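Acetyltransferase of GNAT family (Staphylococcus aureus subsp. aureus Mu50, PDB 3D8P) probably transfers an acetyl group from acetyl-coenzyme A to an acceptor whose identity is not known, as a member of the GNAT family. Local coordinates at residues 75-80 and 111-116; 52-57 and 69-74; 79-84 and 98-103; 133-138 and 157-162. All blocks are in the same frame, centred on the assembly; numbering follows the deposited sequence.

Interaction 1 (75-80 and 111-116); sequences DNNMSA and NIDGIY
Rotation about CA-CB in S79 sets OG between its own backbone N and carbonyl carbon (chi1 64°), which aims the hydroxyl across at the main chain of 111-116: it donates to G114 O at 2.7 Å, arriving tilted from that carbonyl's plane. The same OG nestles against I115, 3.5 Å from CG1, and against CG2 of I112. On the other face of the sheet the selenomethionine M78 bends at its second torsion (chi2 -67°), which swings SE across to the partner main chain, 3.7 Å from G114 N. Its CG meets CE2 at the edge of the Y116 ring at 4.0 Å, and SE stands 5.4 Å from the ring centroid, well off the normal, in an oblique Met-aromatic contact. These side chains flank the start of a parallel pairing between strands 78-86 and 114-119, the two strands of a right-handed beta-alpha-beta crossover whose connection runs through helix 95-109. In GNAT proteins this is the central pair, and its strands diverge further along, where acetyl-coenzyme A binds in relatives. N111 takes the C-prime position of a Schellman motif that terminates the helix. Just beyond it, D113 N donates to N77 O at 2.9 Å, nearly in line with the carbonyl. Y116 N reaches S79 O at 2.8 Å with an almost straight N-H (177°). N77 is the third residue of a type I' turn from D75 to M78, and its OD1 accepts a hydrogen bond from R73 NH2 of the neighbouring strand.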
loop_
_atom_site.group_PDB
_atom_site.type_symbol
_atom_site.label_atom_id
_atom_site.label_comp_id
_atom_site.label_asym_id
_atom_site.label_seq_id
_atom_site.Cartn_x
_atom_site.Cartn_y
_atom_site.Cartn_z
ATOM N N ASP A 75 -7.768 15.071 1.699
ATOM C CA ASP A 75 -7.954 16.520 1.470
ATOM C C ASP A 75 -6.580 17.227 1.519
ATOM O O ASP A 75 -5.597 16.649 1.945
ATOM C CB ASP A 75 -8.871 17.156 2.542
ATOM C CG ASP A 75 -9.567 18.448 2.061
ATOM O OD1 ASP A 75 -9.376 18.885 0.894
ATOM O OD2 ASP A 75 -10.354 19.034 2.842
ATOM N N ASN A 76 -6.521 18.462 1.047
ATOM C CA ASN A 76 -5.329 19.303 1.205
ATOM C C ASN A 76 -4.085 18.711 0.491
ATOM O O ASN A 76 -2.942 18.834 0.963
ATOM C CB ASN A 76 -5.073 19.543 2.710
ATOM C CG ASN A 76 -3.928 20.541 3.002
ATOM O OD1 ASN A 76 -3.888 21.665 2.480
ATOM N ND2 ASN A 76 -3.022 20.136 3.891
ATOM N N ASN A 77 -4.357 18.047 -0.629
ATOM C CA ASN A 77 -3.368 17.449 -1.508
ATOM C C ASN A 77 -2.430 16.449 -0.850
ATOM O O ASN A 77 -1.308 16.259 -1.315
ATOM C CB ASN A 77 -2.575 18.523 -2.256
ATOM C CG ASN A 77 -3.458 19.369 -3.120
ATOM O OD1 ASN A 77 -4.308 18.849 -3.850
ATOM N ND2 ASN A 77 -3.301 20.688 -3.021
HETATM N N MSE A 78 -2.915 15.775 0.191
HETATM C CA MSE A 78 -2.150 14.725 0.806
HETATM C C MSE A 78 -2.709 13.369 0.351
HETATM O O MSE A 78 -3.662 13.295 -0.419
HETATM C CB MSE A 78 -2.169 14.887 2.320
HETATM C CG MSE A 78 -1.529 16.171 2.832
HETATM SE SE MSE A 78 0.373 16.130 2.473
HETATM C CE MSE A 78 1.006 17.400 3.768
ATOM N N SER A 79 -2.093 12.296 0.826
ATOM C CA SER A 79 -2.487 10.941 0.420
ATOM C C SER A 79 -2.153 9.951 1.523
ATOM O O SER A 79 -1.379 10.277 2.433
ATOM C CB SER A 79 -1.741 10.549 -0.843
ATOM O OG SER A 79 -0.349 10.471 -0.596
ATOM N N ALA A 80 -2.760 8.767 1.444
ATOM C CA ALA A 80 -2.486 7.667 2.345
ATOM C C ALA A 80 -2.127 6.389 1.578
ATOM O O ALA A 80 -2.861 5.960 0.659
ATOM C CB ALA A 80 -3.674 7.425 3.249
ATOM N N ASN A 111 0.163 16.131 -8.486
ATOM C CA ASN A 111 0.293 17.226 -7.499
ATOM C C ASN A 111 -0.033 16.858 -6.045
ATOM O O ASN A 111 -0.674 17.628 -5.314
ATOM C CB ASN A 111 -0.531 18.436 -7.968
ATOM C CG ASN A 111 -0.036 18.976 -9.298
ATOM O OD1 ASN A 111 1.123 19.389 -9.412
ATOM N ND2 ASN A 111 -0.903 18.954 -10.322
ATOM N N ILE A 112 0.392 15.664 -5.646
ATOM C CA ILE A 112 0.237 15.205 -4.271
ATOM C C ILE A 112 1.531 15.558 -3.555
ATOM O O ILE A 112 2.620 15.230 -4.017
ATOM C CB ILE A 112 -0.098 13.707 -4.194
ATOM C CG1 ILE A 112 -1.510 13.477 -4.741
ATOM C CG2 ILE A 112 0.017 13.177 -2.764
ATOM C CD1 ILE A 112 -1.861 12.016 -4.932
ATOM N N ASP A 113 1.387 16.260 -2.438
ATOM C CA ASP A 113 2.493 16.781 -1.654
ATOM C C ASP A 113 3.126 15.815 -0.670
ATOM O O ASP A 113 4.273 16.015 -0.244
ATOM C CB ASP A 113 2.001 18.007 -0.886
ATOM C CG ASP A 113 1.750 19.187 -1.805
ATOM O OD1 ASP A 113 2.465 19.276 -2.816
ATOM O OD2 ASP A 113 0.856 20.008 -1.526
ATOM N N GLY A 114 2.413 14.758 -0.319
ATOM C CA GLY A 114 2.927 13.864 0.701
ATOM C C GLY A 114 2.106 12.631 0.848
ATOM O O GLY A 114 1.006 12.595 0.360
ATOM N N ILE A 115 2.661 11.670 1.588
ATOM C CA ILE A 115 2.104 10.352 1.789
ATOM C C ILE A 115 2.174 9.983 3.258
ATOM O O ILE A 115 3.271 9.905 3.843
ATOM C CB ILE A 115 2.913 9.259 0.983
ATOM C CG1 ILE A 115 3.036 9.635 -0.504
ATOM C CG2 ILE A 115 2.277 7.868 1.163
ATOM C CD1 ILE A 115 3.866 8.672 -1.341
ATOM N N TYR A 116 0.996 9.777 3.846
ATOM C CA TYR A 116 0.854 9.294 5.197
ATOM C C TYR A 116 0.591 7.801 5.142
ATOM O O TYR A 116 0.113 7.295 4.145
ATOM C CB TYR A 116 -0.342 9.970 5.894
ATOM C CG TYR A 116 -0.124 11.405 6.288
ATOM C CD1 TYR A 116 0.410 11.712 7.527
ATOM C CD2 TYR A 116 -0.479 12.460 5.452
ATOM C CE1 TYR A 116 0.610 13.009 7.915
ATOM C CE2 TYR A 116 -0.263 13.786 5.843
ATOM C CZ TYR A 116 0.267 14.038 7.090
ATOM O OH TYR A 116 0.491 15.310 7.543
#

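Interaction 2 (52-57 and 69-74); sequences GGQFWL and IGLIRL
Four main-chain hydrogen bonds join Q54 and W56 to L71 and I69. In the first hydrogen-bonded pair, Q54 N donates to L71 O at 3.0 Å and L71 N returns to Q54 O at 2.9 Å; in the second, W56 N meets I69 O at 3.0 Å and I69 N meets W56 O at 3.1 Å. F55 and G70, between them, form a non-hydrogen-bonded pair. A side-chain bond within 52-57 adds to this: the indole NE1 of W56 donates to OE1 of Q54 at 2.9 Å, nearly straight (174°), in the ring plane and on a lone pair of the amide, which fixes the rotation of that amide. Its NE2 end then lies alongside L71, 3.3 Å from CD2. Apolar packing differs on the two faces. Where Q54, W56, I69 and L71 project, CG2 of I69 touches the edge of the indole, and helix 95-109 covers the group, K102 making a cation-pi contact with W56. On the face of F55, whose CG is anti to the backbone N (chi1 -152°), the ring leans back over the opposite strand: I69 O lies above it toward the rim, and CD2 is 3.6 Å from G70 CA. Helix 44-49 packs there, with Y48 edge-to-face on F55. The arrangement is an antiparallel beta hairpin, strands 54-59 and 65-73, in the N-terminal half of the GNAT sheet.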
loop_
_atom_site.group_PDB
_atom_site.type_symbol
_atom_site.label_atom_id
_atom_site.label_comp_id
_atom_site.label_asym_id
_atom_site.label_seq_id
_atom_site.Cartn_x
_atom_site.Cartn_y
_atom_site.Cartn_z
ATOM N N GLY A 52 -9.487 8.989 -7.484
ATOM C CA GLY A 52 -8.295 9.828 -7.589
ATOM C C GLY A 52 -7.080 9.199 -6.934
ATOM O O GLY A 52 -6.073 9.878 -6.724
ATOM N N GLY A 53 -7.169 7.906 -6.619
ATOM C CA GLY A 53 -6.075 7.171 -5.997
ATOM C C GLY A 53 -5.325 6.312 -6.988
ATOM O O GLY A 53 -5.384 6.557 -8.179
ATOM N N GLN A 54 -4.621 5.303 -6.472
ATOM C CA GLN A 54 -3.811 4.382 -7.253
ATOM C C GLN A 54 -3.879 2.976 -6.676
ATOM O O GLN A 54 -4.086 2.780 -5.501
ATOM C CB GLN A 54 -2.339 4.804 -7.218
ATOM C CG GLN A 54 -2.016 6.182 -7.791
ATOM C CD GLN A 54 -0.618 6.651 -7.413
ATOM O OE1 GLN A 54 0.343 5.928 -7.579
ATOM N NE2 GLN A 54 -0.513 7.870 -6.888
ATOM N N PHE A 55 -3.723 1.986 -7.536
ATOM C CA PHE A 55 -3.500 0.628 -7.080
ATOM C C PHE A 55 -2.688 -0.091 -8.158
ATOM O O PHE A 55 -3.135 -0.255 -9.311
ATOM C CB PHE A 55 -4.798 -0.104 -6.698
ATOM C CG PHE A 55 -4.577 -1.149 -5.669
ATOM C CD1 PHE A 55 -3.857 -2.301 -5.984
ATOM C CD2 PHE A 55 -4.995 -0.968 -4.368
ATOM C CE1 PHE A 55 -3.607 -3.264 -5.043
ATOM C CE2 PHE A 55 -4.753 -1.933 -3.416
ATOM C CZ PHE A 55 -4.056 -3.088 -3.749
ATOM N N TRP A 56 -1.471 -0.476 -7.770
ATOM C CA TRP A 56 -0.500 -1.100 -8.657
ATOM C C TRP A 56 -0.189 -2.516 -8.198
ATOM O O TRP A 56 -0.225 -2.824 -6.996
ATOM C CB TRP A 56 0.801 -0.289 -8.693
ATOM C CG TRP A 56 0.630 1.160 -9.059
ATOM C CD1 TRP A 56 0.673 2.233 -8.199
ATOM C CD2 TRP A 56 0.390 1.705 -10.366
ATOM N NE1 TRP A 56 0.468 3.400 -8.891
ATOM C CE2 TRP A 56 0.294 3.110 -10.220
ATOM C CE3 TRP A 56 0.259 1.147 -11.646
ATOM C CZ2 TRP A 56 0.075 3.960 -11.302
ATOM C CZ3 TRP A 56 0.034 1.982 -12.715
ATOM C CH2 TRP A 56 -0.069 3.383 -12.535
ATOM N N LEU A 57 0.087 -3.376 -9.169
ATOM C CA LEU A 57 0.476 -4.753 -8.906
ATOM C C LEU A 57 1.845 -5.006 -9.489
ATOM O O LEU A 57 2.119 -4.629 -10.625
ATOM C CB LEU A 57 -0.498 -5.733 -9.569
ATOM C CG LEU A 57 -1.973 -5.545 -9.244
ATOM C CD1 LEU A 57 -2.801 -6.539 -10.015
ATOM C CD2 LEU A 57 -2.213 -5.664 -7.730
ATOM N N ILE A 69 0.376 -2.399 -3.949
ATOM C CA ILE A 69 0.486 -1.095 -3.274
ATOM C C ILE A 69 -0.700 -0.243 -3.686
ATOM O O ILE A 69 -1.010 -0.140 -4.854
ATOM C CB ILE A 69 1.842 -0.367 -3.585
ATOM C CG1 ILE A 69 2.195 0.653 -2.503
ATOM C CG2 ILE A 69 1.813 0.306 -4.967
ATOM C CD1 ILE A 69 3.563 1.304 -2.722
ATOM N N GLY A 70 -1.357 0.351 -2.706
ATOM C CA GLY A 70 -2.479 1.247 -2.928
ATOM C C GLY A 70 -2.218 2.644 -2.380
ATOM O O GLY A 70 -1.379 2.840 -1.501
ATOM N N LEU A 71 -2.944 3.615 -2.916
ATOM C CA LEU A 71 -2.890 4.977 -2.434
ATOM C C LEU A 71 -4.273 5.570 -2.480
ATOM O O LEU A 71 -4.977 5.475 -3.521
ATOM C CB LEU A 71 -1.962 5.853 -3.294
ATOM C CG LEU A 71 -1.678 7.262 -2.741
ATOM C CD1 LEU A 71 -0.440 7.295 -1.847
ATOM C CD2 LEU A 71 -1.539 8.293 -3.814
ATOM N N ILE A 72 -4.685 6.182 -1.367
ATOM C CA ILE A 72 -5.891 7.013 -1.390
ATOM C C ILE A 72 -5.520 8.488 -1.295
ATOM O O ILE A 72 -4.570 8.885 -0.638
ATOM C CB ILE A 72 -6.985 6.630 -0.333
ATOM C CG1 ILE A 72 -6.455 6.732 1.083
ATOM C CG2 ILE A 72 -7.541 5.217 -0.620
ATOM C CD1 ILE A 72 -7.551 6.770 2.170
ATOM N N ARG A 73 -6.313 9.298 -1.961
ATOM C CA ARG A 73 -6.166 10.714 -1.942
ATOM C C ARG A 73 -6.955 11.332 -0.772
ATOM O O ARG A 73 -8.123 11.035 -0.578
ATOM C CB ARG A 73 -6.612 11.269 -3.297
ATOM C CG ARG A 73 -6.463 12.755 -3.370
ATOM C CD ARG A 73 -6.171 13.247 -4.751
ATOM N NE ARG A 73 -5.577 14.580 -4.646
ATOM C CZ ARG A 73 -4.863 15.169 -5.601
ATOM N NH1 ARG A 73 -4.629 14.540 -6.748
ATOM N NH2 ARG A 73 -4.366 16.387 -5.394
ATOM N N LEU A 74 -6.287 12.166 0.027
ATOM C CA LEU A 74 -6.913 12.847 1.177
ATOM C C LEU A 74 -7.218 14.273 0.781
ATOM O O LEU A 74 -6.952 14.640 -0.345
ATOM C CB LEU A 74 -5.957 12.871 2.363
ATOM C CG LEU A 74 -5.353 11.547 2.822
ATOM C CD1 LEU A 74 -4.476 11.837 4.043
ATOM C CD2 LEU A 74 -6.468 10.498 3.107
#

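Interaction 3 (79-84 and 98-103); sequences SALKKM and KLLDKV. With EDO (1,2-ethanediol), chain G; EDO (1,2-ethanediol), chain F.
L81 and M84 meet L99, L100 and V103 without any ring or other flat side chain between them, so the contact has no faces or edges to stack and consists of methyl and methylene groups. L81, with CG anti to its backbone N (chi1 -155°), reaches off the strand toward the helix and divides its two branches: CD1 rests on CG1 of V103 at 4.0 Å, and CD2 comes within 4.4 Å of CD1 of L100. The selenomethionine M84 runs out fully extended (chi2 180°), and only its terminal methyl does the touching, CE lying 4.1 Å from CB of L99 and close to the backbone of L100. Strand and helix run roughly antiparallel, their axes 11.3 Å apart, a gap spanned by these side chains. I69 and I115, from the strands on either side, pack beside L81. K83 takes up left-handed backbone angles within the strand, an irregularity just before M84. There M84 N donates to O2 of one ethanediol (chain G) at 2.9 Å, and M84 O accepts from O1 of a second (chain F) at 2.8 Å. Between them the two diols, probably from the crystallisation liquor, also bond to T119, Y130 and G118. Strand 78-86 packed under helix 95-109 is the first half of the GNAT beta-alpha-beta core, and the two diols at M84 lie where acetyl-coenzyme A probably binds, as in relatives.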
loop_
_atom_site.group_PDB
_atom_site.type_symbol
_atom_site.label_atom_id
_atom_site.label_comp_id
_atom_site.label_asym_id
_atom_site.label_seq_id
_atom_site.Cartn_x
_atom_site.Cartn_y
_atom_site.Cartn_z
ATOM N N SER A 79 -2.093 12.296 0.826
ATOM C CA SER A 79 -2.487 10.941 0.420
ATOM C C SER A 79 -2.153 9.951 1.523
ATOM O O SER A 79 -1.379 10.277 2.433
ATOM C CB SER A 79 -1.741 10.549 -0.843
ATOM O OG SER A 79 -0.349 10.471 -0.596
ATOM N N ALA A 80 -2.760 8.767 1.444
ATOM C CA ALA A 80 -2.486 7.667 2.345
ATOM C C ALA A 80 -2.127 6.389 1.578
ATOM O O ALA A 80 -2.861 5.960 0.659
ATOM C CB ALA A 80 -3.674 7.425 3.249
ATOM N N LEU A 81 -1.016 5.776 1.980
ATOM C CA LEU A 81 -0.560 4.502 1.418
ATOM C C LEU A 81 -1.353 3.363 2.069
ATOM O O LEU A 81 -1.615 3.391 3.261
ATOM C CB LEU A 81 0.940 4.323 1.617
ATOM C CG LEU A 81 1.695 3.414 0.658
ATOM C CD1 LEU A 81 1.794 4.050 -0.744
ATOM C CD2 LEU A 81 3.100 3.086 1.173
ATOM N N LYS A 82 -1.775 2.405 1.250
ATOM C CA LYS A 82 -2.556 1.271 1.687
ATOM C C LYS A 82 -2.109 -0.029 1.041
ATOM O O LYS A 82 -1.551 -0.039 -0.056
ATOM C CB LYS A 82 -4.029 1.488 1.373
ATOM C CG LYS A 82 -4.581 2.813 1.906
ATOM C CD LYS A 82 -5.936 2.659 2.523
ATOM C CE LYS A 82 -5.826 2.258 3.968
ATOM N NZ LYS A 82 -5.378 3.405 4.819
ATOM N N LYS A 83 -2.308 -1.120 1.781
ATOM C CA LYS A 83 -2.153 -2.493 1.277
ATOM C C LYS A 83 -0.859 -2.736 0.526
ATOM O O LYS A 83 -0.887 -3.241 -0.601
ATOM C CB LYS A 83 -3.352 -2.851 0.371
ATOM C CG LYS A 83 -4.728 -2.574 0.953
ATOM C CD LYS A 83 -5.075 -3.384 2.205
ATOM C CE LYS A 83 -6.458 -2.971 2.733
ATOM N NZ LYS A 83 -6.760 -3.450 4.096
HETATM N N MSE A 84 0.265 -2.361 1.128
HETATM C CA MSE A 84 1.562 -2.680 0.561
HETATM C C MSE A 84 2.037 -4.047 1.064
HETATM O O MSE A 84 2.181 -4.266 2.258
HETATM C CB MSE A 84 2.612 -1.620 0.839
HETATM C CG MSE A 84 3.870 -1.919 0.021
HETATM SE SE MSE A 84 5.246 -0.637 0.294
HETATM C CE MSE A 84 6.369 -1.286 -1.110
ATOM N N LYS A 98 10.402 -0.607 -6.034
ATOM C CA LYS A 98 9.809 -0.376 -7.351
ATOM C C LYS A 98 8.324 0.021 -7.270
ATOM O O LYS A 98 7.868 0.907 -8.010
ATOM C CB LYS A 98 9.977 -1.610 -8.248
ATOM C CG LYS A 98 11.417 -1.891 -8.660
ATOM N N LEU A 99 7.573 -0.651 -6.395
ATOM C CA LEU A 99 6.171 -0.289 -6.146
ATOM C C LEU A 99 6.071 1.137 -5.608
ATOM O O LEU A 99 5.324 1.954 -6.150
ATOM C CB LEU A 99 5.502 -1.269 -5.166
ATOM C CG LEU A 99 5.127 -2.626 -5.773
ATOM C CD1 LEU A 99 4.810 -3.618 -4.687
ATOM C CD2 LEU A 99 3.970 -2.494 -6.768
ATOM N N LEU A 100 6.847 1.442 -4.568
ATOM C CA LEU A 100 6.851 2.774 -3.974
ATOM C C LEU A 100 7.232 3.863 -4.966
ATOM O O LEU A 100 6.576 4.892 -5.056
ATOM C CB LEU A 100 7.804 2.817 -2.780
ATOM C CG LEU A 100 7.806 4.066 -1.895
ATOM C CD1 LEU A 100 6.390 4.394 -1.442
ATOM C CD2 LEU A 100 8.779 3.861 -0.705
ATOM N N ASP A 101 8.308 3.631 -5.703
ATOM C CA ASP A 101 8.757 4.544 -6.757
ATOM C C ASP A 101 7.651 4.875 -7.765
ATOM O O ASP A 101 7.542 6.025 -8.223
ATOM C CB ASP A 101 9.949 3.920 -7.511
ATOM C CG ASP A 101 11.263 3.959 -6.706
ATOM O OD1 ASP A 101 11.360 4.709 -5.704
ATOM O OD2 ASP A 101 12.215 3.251 -7.107
ATOM N N LYS A 102 6.845 3.863 -8.114
ATOM C CA LYS A 102 5.735 4.032 -9.044
ATOM C C LYS A 102 4.704 4.961 -8.458
ATOM O O LYS A 102 4.167 5.823 -9.143
ATOM C CB LYS A 102 5.093 2.683 -9.357
ATOM C CG LYS A 102 3.977 2.716 -10.403
ATOM C CD LYS A 102 4.463 3.222 -11.733
ATOM C CE LYS A 102 3.441 3.001 -12.803
ATOM N NZ LYS A 102 3.847 3.632 -14.078
ATOM N N VAL A 103 4.393 4.739 -7.187
ATOM C CA VAL A 103 3.495 5.615 -6.431
ATOM C C VAL A 103 4.091 7.045 -6.353
ATOM O O VAL A 103 3.416 8.002 -6.696
ATOM C CB VAL A 103 3.159 5.018 -5.001
ATOM C CG1 VAL A 103 2.463 6.030 -4.097
ATOM C CG2 VAL A 103 2.282 3.762 -5.126
HETATM C C1 EDO G . 0.413 1.133 4.789
HETATM O O1 EDO G . -0.511 0.366 5.550
HETATM C C2 EDO G . 0.721 0.459 3.468
HETATM O O2 EDO G . 0.490 -0.927 3.651
HETATM C C1 EDO F . 1.766 -3.993 5.410
HETATM O O1 EDO F . 0.872 -3.319 4.507
HETATM C C2 EDO F . 2.975 -3.130 5.722
HETATM O O2 EDO F . 2.590 -1.981 6.499
#

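Interaction 4 (133-138 and 157-162); sequences NGFREI and YYRNLK
R136 and Y158 satisfy each other's main chain: R136 N donates to Y158 O at 2.8 Å, and Y158 N to R136 O at 2.9 Å, nearly in line with that carbonyl. E137 and Y157 form the adjoining non-hydrogen-bonded pair, CG of E137 lying over the rim of the tyrosine ring. Their polar ends look further afield: the carboxylate of E137 forms a salt bridge with R155, and the hydroxyl of Y157 is held by Q127. Within 157-162, Y158 OH donates to OD1 of N160 at 2.8 Å, in the amide plane and on a lone pair, with OD1 also in the plane of the ring. G134 O accepts a hydrogen bond from a water at 2.9 Å, and the same water makes a weak bond to N160 O. N133 ND2 is satisfied by F129 O in the last turn of helix 124-132. Among the apolar contacts, R159 lays its CB squarely over the face of F135, 3.5 Å from the centroid, in a CH-pi contact; with CG opposite the backbone N (chi1 175°) and the chain extended onward to NE, the guanidinium stands almost perpendicular to the ring. CG2 of I138 meets CB of Y158 at 4.0 Å and lies, toward the rim, over one face of the R136 guanidinium. Strand 155-160, slotted between 114-119 and the edge strand 136-138, gives the 5-7-6 strand order typical of the C-terminal half of the GNAT fold.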
loop_
_atom_site.group_PDB
_atom_site.type_symbol
_atom_site.label_atom_id
_atom_site.label_comp_id
_atom_site.label_asym_id
_atom_site.label_seq_id
_atom_site.Cartn_x
_atom_site.Cartn_y
_atom_site.Cartn_z
ATOM N N ASN A 133 13.124 4.434 3.356
ATOM C CA ASN A 133 12.601 4.988 2.121
ATOM C C ASN A 133 11.841 6.297 2.272
ATOM O O ASN A 133 10.806 6.489 1.650
ATOM C CB ASN A 133 11.792 3.916 1.367
ATOM C CG ASN A 133 12.695 2.860 0.759
ATOM O OD1 ASN A 133 13.337 3.103 -0.259
ATOM N ND2 ASN A 133 12.787 1.702 1.405
ATOM N N GLY A 134 12.389 7.188 3.088
ATOM C CA GLY A 134 11.964 8.589 3.169
ATOM C C GLY A 134 10.822 8.927 4.101
ATOM O O GLY A 134 10.331 10.049 4.087
ATOM N N PHE A 135 10.393 7.958 4.903
ATOM C CA PHE A 135 9.274 8.137 5.814
ATOM C C PHE A 135 9.760 8.445 7.218
ATOM O O PHE A 135 10.647 7.779 7.728
ATOM C CB PHE A 135 8.371 6.891 5.859
ATOM C CG PHE A 135 7.512 6.725 4.662
ATOM C CD1 PHE A 135 8.010 6.116 3.516
ATOM C CD2 PHE A 135 6.179 7.169 4.681
ATOM C CE1 PHE A 135 7.204 5.985 2.388
ATOM C CE2 PHE A 135 5.365 7.024 3.582
ATOM C CZ PHE A 135 5.877 6.440 2.421
ATOM N N ARG A 136 9.151 9.442 7.850
ATOM C CA ARG A 136 9.465 9.733 9.250
ATOM C C ARG A 136 8.283 9.256 10.072
ATOM O O ARG A 136 7.167 9.244 9.579
ATOM C CB ARG A 136 9.751 11.228 9.452
ATOM C CG ARG A 136 8.542 12.153 9.317
ATOM C CD ARG A 136 8.999 13.604 9.384
ATOM N NE ARG A 136 7.866 14.528 9.352
ATOM C CZ ARG A 136 7.189 14.900 10.424
ATOM N NH1 ARG A 136 7.532 14.460 11.622
ATOM N NH2 ARG A 136 6.169 15.724 10.293
ATOM N N GLU A 137 8.528 8.832 11.302
ATOM C CA GLU A 137 7.455 8.426 12.210
ATOM C C GLU A 137 6.823 9.629 12.839
ATOM O O GLU A 137 7.525 10.530 13.315
ATOM C CB GLU A 137 7.937 7.459 13.316
ATOM C CG GLU A 137 6.745 6.782 14.010
ATOM C CD GLU A 137 7.088 5.603 14.902
ATOM O OE1 GLU A 137 8.273 5.306 15.067
ATOM O OE2 GLU A 137 6.142 4.955 15.427
ATOM N N ILE A 138 5.487 9.634 12.827
ATOM C CA ILE A 138 4.673 10.723 13.371
ATOM C C ILE A 138 3.741 10.178 14.466
ATOM O O ILE A 138 3.602 8.975 14.656
ATOM C CB ILE A 138 3.868 11.491 12.266
ATOM C CG1 ILE A 138 2.834 10.598 11.597
ATOM C CG2 ILE A 138 4.794 11.997 11.155
ATOM C CD1 ILE A 138 1.894 11.289 10.617
ATOM N N TYR A 157 3.423 7.094 9.835
ATOM C CA TYR A 157 4.553 7.628 9.130
ATOM C C TYR A 157 4.121 8.629 8.061
ATOM O O TYR A 157 2.974 8.655 7.641
ATOM C CB TYR A 157 5.359 6.497 8.474
ATOM C CG TYR A 157 5.985 5.503 9.407
ATOM C CD1 TYR A 157 5.257 4.416 9.881
ATOM C CD2 TYR A 157 7.307 5.617 9.797
ATOM C CE1 TYR A 157 5.835 3.470 10.736
ATOM C CE2 TYR A 157 7.899 4.662 10.643
ATOM C CZ TYR A 157 7.149 3.603 11.108
ATOM O OH TYR A 157 7.692 2.669 11.950
ATOM N N TYR A 158 5.072 9.455 7.642
ATOM C CA TYR A 158 4.858 10.455 6.619
ATOM C C TYR A 158 6.127 10.630 5.772
ATOM O O TYR A 158 7.246 10.657 6.276
ATOM C CB TYR A 158 4.419 11.814 7.207
ATOM C CG TYR A 158 4.304 12.915 6.159
ATOM C CD1 TYR A 158 3.165 13.055 5.383
ATOM C CD2 TYR A 158 5.354 13.818 5.955
ATOM C CE1 TYR A 158 3.080 14.067 4.401
ATOM C CE2 TYR A 158 5.283 14.811 4.998
ATOM C CZ TYR A 158 4.134 14.930 4.216
ATOM O OH TYR A 158 4.055 15.939 3.282
ATOM N N ARG A 159 5.908 10.721 4.466
ATOM C CA ARG A 159 6.944 11.035 3.525
ATOM C C ARG A 159 6.526 12.256 2.743
ATOM O O ARG A 159 5.480 12.260 2.103
ATOM C CB ARG A 159 7.186 9.894 2.539
ATOM C CG ARG A 159 8.202 10.276 1.469
ATOM C CD ARG A 159 8.783 9.075 0.759
ATOM N NE ARG A 159 9.710 9.505 -0.286
ATOM C CZ ARG A 159 10.319 8.689 -1.141
ATOM N NH1 ARG A 159 10.114 7.381 -1.114
ATOM N NH2 ARG A 159 11.114 9.196 -2.066
ATOM N N ASN A 160 7.356 13.281 2.810
ATOM C CA ASN A 160 7.178 14.517 2.074
ATOM C C ASN A 160 7.692 14.380 0.656
ATOM O O ASN A 160 8.812 13.911 0.434
ATOM C CB ASN A 160 7.960 15.647 2.722
ATOM C CG ASN A 160 7.459 17.013 2.291
ATOM O OD1 ASN A 160 6.287 17.357 2.526
ATOM N ND2 ASN A 160 8.352 17.817 1.687
ATOM N N LEU A 161 6.871 14.792 -0.302
ATOM C CA LEU A 161 7.250 14.736 -1.716
ATOM C C LEU A 161 7.653 16.117 -2.214
ATOM O O LEU A 161 8.617 16.232 -2.945
ATOM C CB LEU A 161 6.107 14.186 -2.565
ATOM C CG LEU A 161 5.580 12.831 -2.111
ATOM C CD1 LEU A 161 4.391 12.422 -3.001
ATOM C CD2 LEU A 161 6.704 11.785 -2.085
ATOM N N LYS A 162 6.889 17.139 -1.807
ATOM C CA LYS A 162 7.160 18.561 -2.111
ATOM C C LYS A 162 8.451 19.083 -1.426
ATOM O O LYS A 162 9.431 19.433 -2.078
ATOM C CB LYS A 162 5.961 19.440 -1.676
ATOM C CG LYS A 162 5.505 19.164 -0.222
ATOM C CD LYS A 162 5.030 20.399 0.523
ATOM C CE LYS A 162 4.325 20.016 1.828
ATOM N NZ LYS A 162 4.190 21.234 2.724
HETATM O O HOH W 1 11.137 12.406 2.572
#

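In the fold
Interaction 3 is the buried one and its strand-to-helix contacts are apolar, whereas interactions 1, 2 and 4 are strand pairings, partly buried and held by main-chain hydrogen bonds. Interactions 1 and 3 share strand 78-86 and belong to one beta-alpha-beta unit: 1 pairs its strands, 3 seats its helix. Interactions 2 and 4 lie in the two wings of the same sheet, their centres about 17 Å apart and without contact. The chain of strands is continuous: I72 N lies 2.7 Å from A80 O, linking 2 to 1, and R159 N lies 2.8 Å from I115 O, linking 1 to 4. L100, from interaction 3, also packs on N133 and F135 of interaction 4, whose outer residues carry its charged and water-bound groups.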